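Local coordinates for acyl-CoA dehydrogenase domain protein Tcur3483 (Thermomonospora curvata, PDB 6WY9) that binds a reduced flavin adenine dinucleotide cofactor and, as in other acyl-CoA dehydrogenases, probably oxidises a CH-CH group of its substrate, at residues 31-36 and 96-101; 162-167 and 238-243; 205-210 and 242-247. All coordinates share one frame; numbering follows the deposited sequence.

Overall arrangement
The chain starts in the helical N-terminal domain. Contact 1 brings helix 26-41 against helix 90-103 and closes a loop with 30 helical residues and no strand. The chain then enters the beta domain. Contact 2 opens there and ties the turn of hairpin 161-164/168-176 to the end of strand 227-239. Contact 3 opens inside that loop and adds strand 243-244 to strand 203-209 of the other sheet. The two loops therefore overlap and finish on the same piece of chain, sharing Glu242 and Val243. Their centres are about 8 Å apart. Contact 1 lies apart, its nearest atoms more than 20 Å from both.

Contact 1 of 3, residues 31-36 and 96-101; sequences ELRAEL and LFDEVQ
Glu99, Leu36 and Arg33 carry this contact between helices 26-41 and 90-103. The two short segments run in roughly the same direction, 31° apart, with axes 9.9 Å from each other at closest approach. The Glu99 chain bends at chi2 (-65°) and brings its carboxylate to Arg33. Arg33 NH1 donates to Glu99 OE2 at 3.1 Å, close to the guanidinium plane. It meets the anti lone pair of that oxygen, and the two flat groups are turned 71° apart. The same NH1 makes a second, weak hydrogen bond to Asp98 OD1, also at 3.1 Å. Both pairs are salt bridges. Leu36 packs beside this polar patch. Its CB lies 4.0 Å from Glu99 CB. Its CD1 sits against Leu96 CA at 3.7 Å, and its CD2 meets Leu96 CD1 at 3.8 Å. The two leucine side chains cross at about a right angle. Trp74 also touches Leu36. Arg37 forms a further salt bridge with Glu99, and Arg274 of helix 263-286 forms one with Asp98. Two carboxylates thus share three arginines. The gathered positive charge would probably keep both acids ionised and help them link three helices of the all-helical part of the fold.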
loop_
_atom_site.group_PDB
_atom_site.type_symbol
_atom_site.label_atom_id
_atom_site.label_comp_id
_atom_site.label_asym_id
_atom_site.label_seq_id
_atom_site.Cartn_x
_atom_site.Cartn_y
_atom_site.Cartn_z
ATOM N N GLU A 31 -22.215 -2.295 -33.107
ATOM C CA GLU A 31 -22.001 -2.332 -34.552
ATOM C C GLU A 31 -20.752 -1.542 -34.920
ATOM O O GLU A 31 -20.004 -1.919 -35.830
ATOM C CB GLU A 31 -23.207 -1.769 -35.319
ATOM C CG GLU A 31 -24.488 -2.583 -35.287
ATOM C CD GLU A 31 -24.355 -3.920 -36.023
ATOM O OE1 GLU A 31 -23.347 -4.094 -36.753
ATOM O OE2 GLU A 31 -25.246 -4.770 -35.859
ATOM N N LEU A 32 -20.542 -0.406 -34.259
ATOM C CA LEU A 32 -19.326 0.359 -34.504
ATOM C C LEU A 32 -18.099 -0.476 -34.183
ATOM O O LEU A 32 -17.131 -0.527 -34.956
ATOM C CB LEU A 32 -19.337 1.631 -33.658
ATOM C CG LEU A 32 -18.070 2.470 -33.719
ATOM C CD1 LEU A 32 -17.840 2.954 -35.156
ATOM C CD2 LEU A 32 -18.293 3.637 -32.774
ATOM N N ARG A 33 -18.143 -1.172 -33.050
ATOM C CA ARG A 33 -17.055 -2.058 -32.674
ATOM C C ARG A 33 -16.769 -3.065 -33.786
ATOM O O ARG A 33 -15.616 -3.267 -34.173
ATOM C CB ARG A 33 -17.413 -2.758 -31.346
ATOM C CG ARG A 33 -16.246 -2.967 -30.406
ATOM C CD ARG A 33 -16.597 -3.544 -29.015
ATOM N NE ARG A 33 -16.798 -2.476 -28.039
ATOM C CZ ARG A 33 -15.813 -1.731 -27.516
ATOM N NH1 ARG A 33 -14.540 -1.919 -27.874
ATOM N NH2 ARG A 33 -16.094 -0.781 -26.632
ATOM N N ALA A 34 -17.817 -3.715 -34.319
ATOM C CA ALA A 34 -17.618 -4.799 -35.286
ATOM C C ALA A 34 -17.104 -4.278 -36.630
ATOM O O ALA A 34 -16.304 -4.950 -37.308
ATOM C CB ALA A 34 -18.930 -5.579 -35.482
ATOM N N GLU A 35 -17.598 -3.102 -37.044
ATOM C CA GLU A 35 -17.082 -2.419 -38.216
ATOM C C GLU A 35 -15.591 -2.116 -38.070
ATOM O O GLU A 35 -14.812 -2.317 -39.007
ATOM C CB GLU A 35 -17.866 -1.119 -38.443
ATOM C CG GLU A 35 -17.235 -0.221 -39.483
ATOM C CD GLU A 35 -18.001 1.085 -39.715
ATOM O OE1 GLU A 35 -17.657 1.814 -40.659
ATOM O OE2 GLU A 35 -18.946 1.385 -38.965
ATOM N N LEU A 36 -15.184 -1.578 -36.922
ATOM C CA LEU A 36 -13.783 -1.173 -36.793
ATOM C C LEU A 36 -12.842 -2.374 -36.781
ATOM O O LEU A 36 -11.705 -2.258 -37.251
ATOM C CB LEU A 36 -13.565 -0.296 -35.547
ATOM C CG LEU A 36 -14.102 1.149 -35.631
ATOM C CD1 LEU A 36 -14.277 1.762 -34.231
ATOM C CD2 LEU A 36 -13.207 2.045 -36.513
ATOM N N LEU A 96 -13.761 3.805 -30.728
ATOM C CA LEU A 96 -12.693 3.976 -31.713
ATOM C C LEU A 96 -11.303 3.824 -31.076
ATOM O O LEU A 96 -10.487 3.001 -31.521
ATOM C CB LEU A 96 -12.855 5.323 -32.407
ATOM C CG LEU A 96 -11.710 5.739 -33.348
ATOM C CD1 LEU A 96 -11.418 4.678 -34.377
ATOM C CD2 LEU A 96 -12.052 7.068 -34.041
ATOM N N PHE A 97 -11.021 4.576 -30.010
ATOM C CA PHE A 97 -9.705 4.456 -29.364
ATOM C C PHE A 97 -9.452 3.041 -28.851
ATOM O O PHE A 97 -8.325 2.527 -28.936
ATOM C CB PHE A 97 -9.578 5.460 -28.218
ATOM C CG PHE A 97 -9.728 6.892 -28.653
ATOM C CD1 PHE A 97 -9.407 7.276 -29.948
ATOM C CD2 PHE A 97 -10.197 7.864 -27.772
ATOM C CE1 PHE A 97 -9.550 8.617 -30.361
ATOM C CE2 PHE A 97 -10.347 9.193 -28.188
ATOM C CZ PHE A 97 -10.017 9.561 -29.480
ATOM N N ASP A 98 -10.479 2.392 -28.298
ATOM C CA ASP A 98 -10.238 1.046 -27.777
ATOM C C ASP A 98 -9.906 0.084 -28.908
ATOM O O ASP A 98 -9.020 -0.774 -28.773
ATOM C CB ASP A 98 -11.430 0.555 -26.965
ATOM C CG ASP A 98 -11.114 -0.735 -26.209
ATOM O OD1 ASP A 98 -11.689 -1.780 -26.577
ATOM O OD2 ASP A 98 -10.264 -0.714 -25.273
ATOM N N GLU A 99 -10.552 0.260 -30.055
ATOM C CA GLU A 99 -10.355 -0.697 -31.135
ATOM C C GLU A 99 -9.024 -0.483 -31.847
ATOM O O GLU A 99 -8.392 -1.463 -32.252
ATOM C CB GLU A 99 -11.540 -0.635 -32.112
ATOM C CG GLU A 99 -12.826 -1.286 -31.526
ATOM C CD GLU A 99 -12.679 -2.789 -31.290
ATOM O OE1 GLU A 99 -12.082 -3.474 -32.147
ATOM O OE2 GLU A 99 -13.125 -3.290 -30.230
ATOM N N VAL A 100 -8.550 0.766 -31.962
ATOM C CA VAL A 100 -7.230 0.995 -32.559
ATOM C C VAL A 100 -6.138 0.350 -31.704
ATOM O O VAL A 100 -5.239 -0.325 -32.218
ATOM C CB VAL A 100 -6.968 2.503 -32.788
ATOM C CG1 VAL A 100 -8.089 3.127 -33.572
ATOM C CG2 VAL A 100 -6.761 3.274 -31.483
ATOM N N GLN A 101 -6.217 0.529 -30.386
ATOM C CA GLN A 101 -5.255 -0.125 -29.502
ATOM C C GLN A 101 -5.331 -1.630 -29.629
ATOM O O GLN A 101 -4.304 -2.317 -29.701
ATOM C CB GLN A 101 -5.508 0.284 -28.060
ATOM C CG GLN A 101 -5.104 1.694 -27.853
ATOM C CD GLN A 101 -5.475 2.204 -26.509
ATOM O OE1 GLN A 101 -6.629 2.556 -26.268
ATOM N NE2 GLN A 101 -4.495 2.271 -25.615
#

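Contact 2 of 3, residues 162-167 and 238-243; sequences AVRDGD and VPVSEV
Asp167 and Val240 are joined by the one hydrogen bond across this contact. Val240 N donates to Asp167 O at 2.6 Å, with an N-H...O angle of 164°. The donor lies above the carbonyl plane, 41° out of it, so it does not sit on a lone pair. The same oxygen takes a CA-H...O contact from Pro239 CA at 3.4 Å. Van der Waals packing centres on Val240, whose side chain points at the other segment and lies against the Asp167 carbonyl. Its CB is 3.3 Å from Asp167 O, and its CG2 is 3.4 Å from Asp167 C. CG2 also lies over one face of the Arg164 guanidinium, offset toward the rim and 4.0 Å from Arg164 CZ. The Arg164 chain bends at chi2 (-104°), which helps turn that face to Val240 CG2. Phe169 of strand 168-176 touches both Val240 and Arg164. One more polar link nearby is the salt bridge from Asp165 to Arg237. Residues 165-167 form the turn between antiparallel strands 161-164 and 168-176, a beta hairpin. The contact joins that hairpin turn to the 3-10 segment 240-242, which follows strand 227-239, at the surface end of an antiparallel sheet in the beta domain.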
loop_
_atom_site.group_PDB
_atom_site.type_symbol
_atom_site.label_atom_id
_atom_site.label_comp_id
_atom_site.label_asym_id
_atom_site.label_seq_id
_atom_site.Cartn_x
_atom_site.Cartn_y
_atom_site.Cartn_z
ATOM N N ALA A 162 12.996 32.613 -28.131
ATOM C CA ALA A 162 12.573 33.074 -29.439
ATOM C C ALA A 162 12.601 34.589 -29.376
ATOM O O ALA A 162 11.903 35.181 -28.546
ATOM C CB ALA A 162 11.176 32.557 -29.794
ATOM N N VAL A 163 13.438 35.211 -30.210
ATOM C CA VAL A 163 13.658 36.652 -30.184
ATOM C C VAL A 163 13.098 37.272 -31.459
ATOM O O VAL A 163 13.269 36.722 -32.552
ATOM C CB VAL A 163 15.156 36.995 -30.036
ATOM C CG1 VAL A 163 15.726 36.420 -28.763
ATOM C CG2 VAL A 163 15.936 36.504 -31.247
ATOM N N ARG A 164 12.449 38.426 -31.321
ATOM C CA ARG A 164 11.898 39.122 -32.482
ATOM C C ARG A 164 13.010 39.717 -33.341
ATOM O O ARG A 164 13.892 40.415 -32.833
ATOM C CB ARG A 164 10.970 40.242 -32.030
ATOM C CG ARG A 164 9.516 39.913 -32.044
ATOM C CD ARG A 164 8.873 40.575 -33.222
ATOM N NE ARG A 164 7.461 40.803 -32.975
ATOM C CZ ARG A 164 6.628 41.263 -33.891
ATOM N NH1 ARG A 164 5.345 41.443 -33.597
ATOM N NH2 ARG A 164 7.082 41.531 -35.107
ATOM N N ASP A 165 12.971 39.454 -34.641
ATOM C CA ASP A 165 13.887 40.108 -35.566
ATOM C C ASP A 165 13.179 41.091 -36.471
ATOM O O ASP A 165 13.709 42.171 -36.750
ATOM C CB ASP A 165 14.625 39.076 -36.424
ATOM C CG ASP A 165 15.759 39.691 -37.251
ATOM O OD1 ASP A 165 15.763 40.916 -37.488
ATOM O OD2 ASP A 165 16.658 38.937 -37.671
ATOM N N GLY A 166 12.000 40.732 -36.944
ATOM C CA GLY A 166 11.125 41.697 -37.563
ATOM C C GLY A 166 9.737 41.114 -37.475
ATOM O O GLY A 166 9.119 41.130 -36.404
ATOM N N ASP A 167 9.245 40.564 -38.581
ATOM C CA ASP A 167 8.091 39.680 -38.524
ATOM C C ASP A 167 8.496 38.207 -38.472
ATOM O O ASP A 167 7.694 37.339 -38.830
ATOM C CB ASP A 167 7.166 39.944 -39.706
ATOM C CG ASP A 167 7.921 40.336 -40.922
ATOM O OD1 ASP A 167 7.476 40.016 -42.046
ATOM O OD2 ASP A 167 8.989 40.957 -40.731
ATOM N N VAL A 238 11.235 31.511 -38.018
ATOM C CA VAL A 238 9.823 31.215 -38.261
ATOM C C VAL A 238 9.061 32.533 -38.326
ATOM O O VAL A 238 9.311 33.423 -37.500
ATOM C CB VAL A 238 9.256 30.291 -37.161
ATOM C CG1 VAL A 238 7.808 29.893 -37.450
ATOM C CG2 VAL A 238 10.099 29.041 -37.043
ATOM N N PRO A 239 8.141 32.716 -39.271
ATOM C CA PRO A 239 7.365 33.962 -39.296
ATOM C C PRO A 239 6.603 34.149 -37.993
ATOM O O PRO A 239 6.199 33.179 -37.339
ATOM C CB PRO A 239 6.413 33.777 -40.490
ATOM C CG PRO A 239 6.457 32.363 -40.825
ATOM C CD PRO A 239 7.779 31.822 -40.379
ATOM N N VAL A 240 6.425 35.417 -37.612
ATOM C CA VAL A 240 5.720 35.757 -36.377
ATOM C C VAL A 240 4.263 35.302 -36.397
ATOM O O VAL A 240 3.679 35.073 -35.332
ATOM C CB VAL A 240 5.828 37.279 -36.090
ATOM C CG1 VAL A 240 4.684 37.765 -35.205
ATOM C CG2 VAL A 240 7.155 37.593 -35.414
ATOM N N SER A 241 3.662 35.126 -37.578
ATOM C CA SER A 241 2.300 34.599 -37.639
ATOM C C SER A 241 2.185 33.152 -37.131
ATOM O O SER A 241 1.064 32.668 -36.925
ATOM C CB SER A 241 1.787 34.671 -39.065
ATOM O OG SER A 241 2.719 34.044 -39.917
ATOM N N GLU A 242 3.294 32.438 -36.971
ATOM C CA GLU A 242 3.289 31.064 -36.474
ATOM C C GLU A 242 3.246 30.970 -34.936
ATOM O O GLU A 242 3.383 29.872 -34.389
ATOM C CB GLU A 242 4.514 30.316 -37.010
ATOM C CG GLU A 242 4.498 30.115 -38.507
ATOM C CD GLU A 242 3.355 29.222 -38.947
ATOM O OE1 GLU A 242 2.601 29.585 -39.873
ATOM O OE2 GLU A 242 3.211 28.145 -38.347
ATOM N N VAL A 243 3.052 32.082 -34.236
ATOM C CA VAL A 243 2.772 32.061 -32.804
ATOM C C VAL A 243 1.294 31.763 -32.601
ATOM O O VAL A 243 0.432 32.439 -33.173
ATOM C CB VAL A 243 3.140 33.410 -32.160
ATOM C CG1 VAL A 243 2.648 33.458 -30.698
ATOM C CG2 VAL A 243 4.640 33.658 -32.258
#

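Contact 3 of 3, residues 205-210 and 242-247; sequences IIIVPT and EVVGEI
Ile206 and Val243 face each other as an antiparallel non-hydrogen-bonded pair, CA to CA 4.4 Å, with a backbone hydrogen bond on either side. Val244 N donates to Ile205 O at 3.0 Å, and Ile207 N to Glu242 O at 3.0 Å. The second bond is the straighter, at 171° against 158°. Side chains pack on both faces of the sheet. On one face, Ile206 CG1 meets Val243 CG2 at 4.0 Å, and Phe169 touches both residues. On the other, Val244 CG2 is the shared point. It reaches Ile205 CG2 at 4.0 Å and Ile207 CG1 at 3.8 Å. With CG1 of Val244 anti to the backbone N (chi1 -167°), CG2 is the branch turned to the two isoleucines. Leu253 of helix 250-260 packs on Ile205 and Val244. Glu242 crosses Ile207 at about a right angle, with Glu242 OE2 against Ile207 CB. Lys130 and Tyr131 of helix 125-136 lie beside this pair. The buried oxygens Ile207 O and Val244 O have no partner in the model. The short, weakly bonded strand 243-244 lies at the edge of the mixed sheet within this chain, next to strand 203-209. The Ile205 side chain is about 4 Å from that of Tyr146, an FAD-binding residue, and about 10 Å from the bound dihydroflavine-adenine dinucleotide. The pairing thus belongs to the beta domain of the acyl-CoA dehydrogenase fold, in the second shell of its flavin site.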
loop_
_atom_site.group_PDB
_atom_site.type_symbol
_atom_site.label_atom_id
_atom_site.label_comp_id
_atom_site.label_asym_id
_atom_site.label_seq_id
_atom_site.Cartn_x
_atom_site.Cartn_y
_atom_site.Cartn_z
ATOM N N ILE A 205 3.802 29.738 -27.420
ATOM C CA ILE A 205 3.777 28.552 -28.269
ATOM C C ILE A 205 4.055 28.984 -29.707
ATOM O O ILE A 205 3.397 29.896 -30.228
ATOM C CB ILE A 205 2.416 27.841 -28.139
ATOM C CG1 ILE A 205 2.273 27.246 -26.730
ATOM C CG2 ILE A 205 2.198 26.798 -29.253
ATOM C CD1 ILE A 205 3.256 26.116 -26.402
ATOM N N ILE A 206 5.048 28.359 -30.346
ATOM C CA ILE A 206 5.373 28.638 -31.746
ATOM C C ILE A 206 5.436 27.333 -32.544
ATOM O O ILE A 206 6.039 26.347 -32.095
ATOM C CB ILE A 206 6.706 29.403 -31.894
ATOM C CG1 ILE A 206 6.760 30.580 -30.922
ATOM C CG2 ILE A 206 6.857 29.879 -33.337
ATOM C CD1 ILE A 206 8.008 31.521 -31.091
ATOM N N ILE A 207 4.840 27.332 -33.740
ATOM C CA ILE A 207 4.876 26.146 -34.598
ATOM C C ILE A 207 6.120 26.216 -35.475
ATOM O O ILE A 207 6.310 27.176 -36.233
ATOM C CB ILE A 207 3.601 26.004 -35.447
ATOM C CG1 ILE A 207 2.354 25.970 -34.552
ATOM C CG2 ILE A 207 3.668 24.725 -36.354
ATOM C CD1 ILE A 207 1.041 25.873 -35.345
ATOM N N VAL A 208 6.962 25.199 -35.375
ATOM C CA VAL A 208 8.225 25.140 -36.094
ATOM C C VAL A 208 8.165 23.977 -37.075
ATOM O O VAL A 208 7.969 22.830 -36.659
ATOM C CB VAL A 208 9.417 24.972 -35.141
ATOM C CG1 VAL A 208 10.716 24.914 -35.953
ATOM C CG2 VAL A 208 9.430 26.093 -34.104
ATOM N N PRO A 209 8.357 24.207 -38.374
ATOM C CA PRO A 209 8.414 23.083 -39.319
ATOM C C PRO A 209 9.668 22.246 -39.090
ATOM O O PRO A 209 10.747 22.775 -38.799
ATOM C CB PRO A 209 8.432 23.777 -40.686
ATOM C CG PRO A 209 9.095 25.079 -40.407
ATOM C CD PRO A 209 8.644 25.496 -39.027
ATOM N N THR A 210 9.517 20.921 -39.205
ATOM C CA THR A 210 10.636 20.029 -38.944
ATOM C C THR A 210 11.630 20.003 -40.090
ATOM O O THR A 210 12.695 19.396 -39.944
ATOM C CB THR A 210 10.150 18.593 -38.628
ATOM O OG1 THR A 210 9.257 18.099 -39.650
ATOM C CG2 THR A 210 9.454 18.574 -37.288
ATOM N N GLU A 242 3.294 32.438 -36.971
ATOM C CA GLU A 242 3.289 31.064 -36.474
ATOM C C GLU A 242 3.246 30.970 -34.936
ATOM O O GLU A 242 3.383 29.872 -34.389
ATOM C CB GLU A 242 4.514 30.316 -37.010
ATOM C CG GLU A 242 4.498 30.115 -38.507
ATOM C CD GLU A 242 3.355 29.222 -38.947
ATOM O OE1 GLU A 242 2.601 29.585 -39.873
ATOM O OE2 GLU A 242 3.211 28.145 -38.347
ATOM N N VAL A 243 3.052 32.082 -34.236
ATOM C CA VAL A 243 2.772 32.061 -32.804
ATOM C C VAL A 243 1.294 31.763 -32.601
ATOM O O VAL A 243 0.432 32.439 -33.173
ATOM C CB VAL A 243 3.140 33.410 -32.160
ATOM C CG1 VAL A 243 2.648 33.458 -30.698
ATOM C CG2 VAL A 243 4.640 33.658 -32.258
ATOM N N VAL A 244 0.983 30.777 -31.784
ATOM C CA VAL A 244 -0.411 30.454 -31.513
ATOM C C VAL A 244 -0.853 31.230 -30.280
ATOM O O VAL A 244 -0.192 31.183 -29.244
ATOM C CB VAL A 244 -0.606 28.943 -31.311
ATOM C CG1 VAL A 244 -2.087 28.604 -31.356
ATOM C CG2 VAL A 244 0.165 28.165 -32.355
ATOM N N GLY A 245 -1.994 31.904 -30.365
ATOM C CA GLY A 245 -2.439 32.672 -29.220
ATOM C C GLY A 245 -1.723 34.013 -29.208
ATOM O O GLY A 245 -1.257 34.489 -30.240
ATOM N N GLU A 246 -1.611 34.607 -28.022
ATOM C CA GLU A 246 -0.917 35.873 -27.847
ATOM C C GLU A 246 0.524 35.648 -27.409
ATOM O O GLU A 246 0.837 34.687 -26.697
ATOM C CB GLU A 246 -1.639 36.752 -26.827
ATOM C CG GLU A 246 -2.765 37.539 -27.434
ATOM C CD GLU A 246 -3.911 37.742 -26.476
ATOM O OE1 GLU A 246 -3.706 37.516 -25.260
ATOM O OE2 GLU A 246 -5.012 38.118 -26.943
ATOM N N ILE A 247 1.408 36.549 -27.848
ATOM C CA ILE A 247 2.805 36.470 -27.443
ATOM C C ILE A 247 2.883 36.661 -25.937
ATOM O O ILE A 247 2.216 37.533 -25.361
ATOM C CB ILE A 247 3.650 37.494 -28.225
ATOM C CG1 ILE A 247 3.729 37.079 -29.701
ATOM C CG2 ILE A 247 5.064 37.630 -27.642
ATOM C CD1 ILE A 247 4.247 38.171 -30.628
#